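Local coordinates for protein glycerol Dehydrogenase (Unidentified, PDB 5XN8) that probably catalyses the NAD-dependent, metal-dependent oxidation of glycerol to dihydroxyacetone, at residues A[172-177]-A[252-257]; A[177-182]-A[198-203]. One frame throughout, in Å; residues are numbered along the deposited sequence.

Contact 1. Residues A[172-177]-A[252-257]. With ZN (zinc ion), chain E.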
loop_
_atom_site.group_PDB
_atom_site.type_symbol
_atom_site.label_atom_id
_atom_site.label_comp_id
_atom_site.label_asym_id
_atom_site.label_seq_id
_atom_site.Cartn_x
_atom_site.Cartn_y
_atom_site.Cartn_z
ATOM N N ALA A 172 21.032 10.305 -22.872
ATOM C CA ALA A 172 21.101 9.671 -21.558
ATOM C C ALA A 172 19.881 8.809 -21.242
ATOM O O ALA A 172 20.008 7.779 -20.569
ATOM C CB ALA A 172 21.285 10.738 -20.486
ATOM N N LEU A 173 18.710 9.234 -21.717
ATOM C CA LEU A 173 17.448 8.481 -21.589
ATOM C C LEU A 173 17.527 7.059 -22.148
ATOM O O LEU A 173 16.861 6.159 -21.647
ATOM C CB LEU A 173 16.315 9.252 -22.300
ATOM C CG LEU A 173 14.903 8.658 -22.409
ATOM C CD1 LEU A 173 14.024 9.036 -21.233
ATOM C CD2 LEU A 173 14.248 9.102 -23.701
ATOM N N SER A 174 18.338 6.856 -23.177
ATOM C CA SER A 174 18.540 5.526 -23.762
ATOM C C SER A 174 19.374 4.563 -22.927
ATOM O O SER A 174 19.402 3.372 -23.220
ATOM C CB SER A 174 19.274 5.665 -25.085
ATOM O OG SER A 174 20.644 5.963 -24.848
ATOM N N THR A 175 20.094 5.068 -21.934
ATOM C CA THR A 175 21.156 4.285 -21.293
ATOM C C THR A 175 20.618 3.117 -20.500
ATOM O O THR A 175 21.095 1.994 -20.671
ATOM C CB THR A 175 22.043 5.188 -20.414
ATOM O OG1 THR A 175 22.582 6.226 -21.232
ATOM C CG2 THR A 175 23.179 4.408 -19.799
ATOM N N TRP A 176 19.629 3.375 -19.650
ATOM C CA TRP A 176 18.967 2.301 -18.868
ATOM C C TRP A 176 18.362 1.209 -19.747
ATOM O O TRP A 176 18.477 0.026 -19.426
ATOM C CB TRP A 176 17.875 2.881 -17.964
ATOM C CG TRP A 176 16.946 1.846 -17.413
ATOM C CD1 TRP A 176 15.614 1.770 -17.622
ATOM C CD2 TRP A 176 17.292 0.720 -16.597
ATOM N NE1 TRP A 176 15.095 0.679 -16.976
ATOM C CE2 TRP A 176 16.105 0.011 -16.344
ATOM C CE3 TRP A 176 18.495 0.240 -16.057
ATOM C CZ2 TRP A 176 16.073 -1.153 -15.569
ATOM C CZ3 TRP A 176 18.467 -0.916 -15.283
ATOM C CH2 TRP A 176 17.261 -1.603 -15.044
ATOM N N PHE A 177 17.715 1.597 -20.844
ATOM C CA PHE A 177 16.971 0.629 -21.647
ATOM C C PHE A 177 17.876 -0.290 -22.460
ATOM O O PHE A 177 17.587 -1.491 -22.599
ATOM C CB PHE A 177 15.975 1.337 -22.550
ATOM C CG PHE A 177 14.902 2.046 -21.787
ATOM C CD1 PHE A 177 13.862 1.329 -21.211
ATOM C CD2 PHE A 177 14.964 3.411 -21.587
ATOM C CE1 PHE A 177 12.884 1.976 -20.482
ATOM C CE2 PHE A 177 13.986 4.058 -20.844
ATOM C CZ PHE A 177 12.932 3.342 -20.298
ATOM N N ALA A 252 19.347 -1.468 -29.118
ATOM C CA ALA A 252 18.533 -1.071 -30.277
ATOM C C ALA A 252 18.574 0.417 -30.575
ATOM O O ALA A 252 18.792 0.818 -31.728
ATOM C CB ALA A 252 17.093 -1.498 -30.086
ATOM N N ALA A 253 18.366 1.232 -29.542
ATOM C CA ALA A 253 18.247 2.688 -29.691
ATOM C C ALA A 253 19.364 3.352 -30.508
ATOM O O ALA A 253 19.092 4.206 -31.363
ATOM C CB ALA A 253 18.145 3.351 -28.328
ATOM N N HIS A 254 20.598 2.963 -30.231
ATOM C CA HIS A 254 21.792 3.524 -30.906
ATOM C C HIS A 254 22.023 2.924 -32.295
ATOM O O HIS A 254 22.529 3.602 -33.187
ATOM C CB HIS A 254 23.016 3.352 -30.002
ATOM C CG HIS A 254 23.280 4.533 -29.124
ATOM N ND1 HIS A 254 22.688 4.712 -27.888
ATOM C CD2 HIS A 254 24.126 5.568 -29.284
ATOM C CE1 HIS A 254 23.112 5.846 -27.364
ATOM N NE2 HIS A 254 24.003 6.380 -28.177
ATOM N N ALA A 255 21.667 1.661 -32.481
ATOM C CA ALA A 255 21.624 1.064 -33.819
ATOM C C ALA A 255 20.623 1.780 -34.725
ATOM O O ALA A 255 20.919 2.015 -35.897
ATOM C CB ALA A 255 21.295 -0.414 -33.741
ATOM N N ILE A 256 19.445 2.119 -34.193
ATOM C CA ILE A 256 18.415 2.833 -34.971
ATOM C C ILE A 256 18.889 4.254 -35.286
ATOM O O ILE A 256 18.698 4.720 -36.411
ATOM C CB ILE A 256 17.014 2.847 -34.280
ATOM C CG1 ILE A 256 16.423 1.432 -34.253
ATOM C CG2 ILE A 256 16.053 3.823 -34.967
ATOM C CD1 ILE A 256 15.175 1.300 -33.416
ATOM N N HIS A 257 19.514 4.928 -34.318
ATOM C CA HIS A 257 20.179 6.215 -34.564
ATOM C C HIS A 257 21.107 6.140 -35.758
ATOM O O HIS A 257 21.094 7.026 -36.601
ATOM C CB HIS A 257 20.967 6.688 -33.325
ATOM C CG HIS A 257 22.048 7.680 -33.632
ATOM N ND1 HIS A 257 23.276 7.316 -34.146
ATOM C CD2 HIS A 257 22.078 9.027 -33.514
ATOM C CE1 HIS A 257 24.012 8.396 -34.332
ATOM N NE2 HIS A 257 23.311 9.447 -33.953
HETATM ZN ZN ZN E . 24.949 8.297 -27.734
HETATM O O HOH W 1 26.495 7.195 -28.721
#

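Contact 2. Residues A[177-182]-A[198-203]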
loop_
_atom_site.group_PDB
_atom_site.type_symbol
_atom_site.label_atom_id
_atom_site.label_comp_id
_atom_site.label_asym_id
_atom_site.label_seq_id
_atom_site.Cartn_x
_atom_site.Cartn_y
_atom_site.Cartn_z
ATOM N N PHE A 177 17.715 1.597 -20.844
ATOM C CA PHE A 177 16.971 0.629 -21.647
ATOM C C PHE A 177 17.876 -0.290 -22.460
ATOM O O PHE A 177 17.587 -1.491 -22.599
ATOM C CB PHE A 177 15.975 1.337 -22.550
ATOM C CG PHE A 177 14.902 2.046 -21.787
ATOM C CD1 PHE A 177 13.862 1.329 -21.211
ATOM C CD2 PHE A 177 14.964 3.411 -21.587
ATOM C CE1 PHE A 177 12.884 1.976 -20.482
ATOM C CE2 PHE A 177 13.986 4.058 -20.844
ATOM C CZ PHE A 177 12.932 3.342 -20.298
ATOM N N GLU A 178 18.968 0.273 -22.974
ATOM C CA GLU A 178 19.985 -0.488 -23.696
ATOM C C GLU A 178 20.900 -1.273 -22.764
ATOM O O GLU A 178 21.331 -2.393 -23.091
ATOM C CB GLU A 178 20.836 0.456 -24.548
ATOM C CG GLU A 178 20.048 1.182 -25.634
ATOM C CD GLU A 178 20.925 2.074 -26.476
ATOM O OE1 GLU A 178 21.313 3.156 -26.014
ATOM O OE2 GLU A 178 21.205 1.700 -27.621
ATOM N N ALA A 179 21.242 -0.682 -21.623
ATOM C CA ALA A 179 22.032 -1.387 -20.609
ATOM C C ALA A 179 21.258 -2.613 -20.157
ATOM O O ALA A 179 21.765 -3.731 -20.251
ATOM C CB ALA A 179 22.326 -0.479 -19.434
ATOM N N LYS A 180 20.014 -2.394 -19.719
ATOM C CA LYS A 180 19.131 -3.468 -19.211
ATOM C C LYS A 180 18.852 -4.559 -20.249
ATOM O O LYS A 180 18.708 -5.726 -19.894
ATOM C CB LYS A 180 17.818 -2.872 -18.679
ATOM C CG LYS A 180 16.843 -3.843 -18.031
ATOM C CD LYS A 180 17.493 -4.650 -16.916
ATOM C CE LYS A 180 16.461 -5.296 -16.007
ATOM N NZ LYS A 180 15.804 -6.482 -16.633
ATOM N N ALA A 181 18.794 -4.178 -21.523
ATOM C CA ALA A 181 18.622 -5.126 -22.633
ATOM C C ALA A 181 19.867 -5.970 -22.879
ATOM O O ALA A 181 19.761 -7.144 -23.243
ATOM C CB ALA A 181 18.238 -4.389 -23.902
ATOM N N CYS A 182 21.046 -5.367 -22.718
ATOM C CA CYS A 182 22.313 -6.115 -22.760
ATOM C C CYS A 182 22.477 -7.025 -21.543
ATOM O O CYS A 182 22.986 -8.138 -21.660
ATOM C CB CYS A 182 23.507 -5.162 -22.890
ATOM S SG CYS A 182 23.574 -4.328 -24.497
ATOM N N ALA A 198 27.223 -2.575 -10.560
ATOM C CA ALA A 198 27.620 -1.160 -10.478
ATOM C C ALA A 198 27.212 -0.345 -11.698
ATOM O O ALA A 198 26.528 0.673 -11.581
ATOM C CB ALA A 198 29.130 -1.055 -10.280
ATOM N N ALA A 199 27.639 -0.809 -12.860
ATOM C CA ALA A 199 27.377 -0.152 -14.145
ATOM C C ALA A 199 25.897 -0.111 -14.487
ATOM O O ALA A 199 25.401 0.915 -14.974
ATOM C CB ALA A 199 28.149 -0.860 -15.254
ATOM N N LEU A 200 25.194 -1.215 -14.243
ATOM C CA LEU A 200 23.740 -1.294 -14.465
ATOM C C LEU A 200 22.955 -0.422 -13.492
ATOM O O LEU A 200 21.947 0.173 -13.865
ATOM C CB LEU A 200 23.262 -2.743 -14.351
ATOM C CG LEU A 200 21.770 -3.009 -14.596
ATOM C CD1 LEU A 200 21.432 -2.868 -16.062
ATOM C CD2 LEU A 200 21.359 -4.375 -14.093
ATOM N N SER A 201 23.392 -0.377 -12.237
ATOM C CA SER A 201 22.769 0.492 -11.231
ATOM C C SER A 201 22.889 1.968 -11.614
ATOM O O SER A 201 21.948 2.730 -11.429
ATOM C CB SER A 201 23.404 0.272 -9.863
ATOM O OG SER A 201 24.659 0.914 -9.815
ATOM N N LEU A 202 24.054 2.362 -12.128
ATOM C CA LEU A 202 24.290 3.744 -12.583
ATOM C C LEU A 202 23.509 4.065 -13.853
ATOM O O LEU A 202 23.044 5.191 -14.032
ATOM C CB LEU A 202 25.782 4.005 -12.806
ATOM C CG LEU A 202 26.687 4.067 -11.577
ATOM C CD1 LEU A 202 28.139 4.096 -12.032
ATOM C CD2 LEU A 202 26.402 5.249 -10.668
ATOM N N ALA A 203 23.362 3.070 -14.722
ATOM C CA ALA A 203 22.438 3.150 -15.859
ATOM C C ALA A 203 21.011 3.474 -15.425
ATOM O O ALA A 203 20.359 4.312 -16.043
ATOM C CB ALA A 203 22.453 1.853 -16.651
#

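Contact 1. Residues A[172-177]-A[252-257]
Ser174 on helix 162-185 touches Ala253 and His254 at the start of helix 252-260, beside the metal site of this iron-containing alcohol dehydrogenase. The contact is small and buried. Ser174 CB lies 4.1 Å from Ala253 CB, a plain methylene-to-methyl touch. Beside it, Ser174 OG comes to the edge of the His254 imidazole, near the ring plane, and stands 3.5 Å from His254 CE1. A chi1 of 75° sets this hydroxyl between the backbone N and the carbonyl carbon of Ser174. There it is in hydrogen-bonding contact with Asp171 O and Glu178 OE1, both on its own helix. The two nitrogens of the His254 ring have separate tasks. His254 NE2 binds the zinc ion at 2.2 Å, while His254 ND1 has Glu178 OE1 as its second-shell partner, in a probable hydrogen bond. Gripped at both nitrogens, the ring has little freedom to rotate. A water sits 2.1 Å from the zinc ion, and Asp171 and His271 complete the protein ligands. His254 is also likely to bind glycerol, as in a close relative. A metal-bound histidine backed by a second-shell carboxylate, with the metal held between helices, is typical of a catalytic metal site in the helical domain of this family.

Contact 2. Residues A[177-182]-A[198-203]
Ala179 and Ala203 meet methyl to methyl in an antiparallel helix pair of the all-helical part of the fold, formed by helices 162-185 and 197-223. The short segments run at 146° to each other, and their axes approach to 9.3 Å. The tight part is built on alanine. Ala179 CB stands 3.6 Å from Ala203 CB, with both methyls directed at the opposite helix. No hydrogen bond joins the two segments. Next to this pair, Leu200 reaches over with one branch. Its CG is anti to the backbone N (chi1 -178°), which carries CD1 across to the backbone of the other helix. Leu200 CD1 rests 3.9 Å from Lys180 CA and 4.2 Å from Ala179 CB. Tyr183, also on helix 162-185, packs against the same leucine.

The looser side begins at Lys180, which is partly exposed. Its aliphatic chain only skirts Leu200, with Lys180 CD 4.4 Å from Leu200 CD1. The end of the chain then leads away, and Lys180 NZ forms a salt bridge with Asp184. On helix 197-223, Ala198, Ser201 and Leu202 pack on a second subunit. Ala198 O accepts two bonds from the same face of its plane: one from Leu202 N and one from Ser201 OG, which lies 2.6 Å away and is tilted 29° from the carbonyl plane.

In the fold
Both contacts are built on helix 162-185, and their centres are 11 Å apart. Their segments overlap at Phe177, which itself takes no part across either contact. Contact 2 is nested within the chain loop that contact 1 closes. Glu178, from the segment 177-182, joins them: its OE1 lies 2.8 Å from His254 ND1. Trp176 of the segment 172-177 also packs on contact 2, with Trp176 CZ3 3.6 Å from Leu200 CD1. Their distances from the metal differ. Contact 1 supplies a zinc ligand, whereas the side chain of Ala179 in contact 2 is about 12 Å from the zinc ion. Helix 162-185 thus connects the metal site to helix 197-223, which packs on a second subunit.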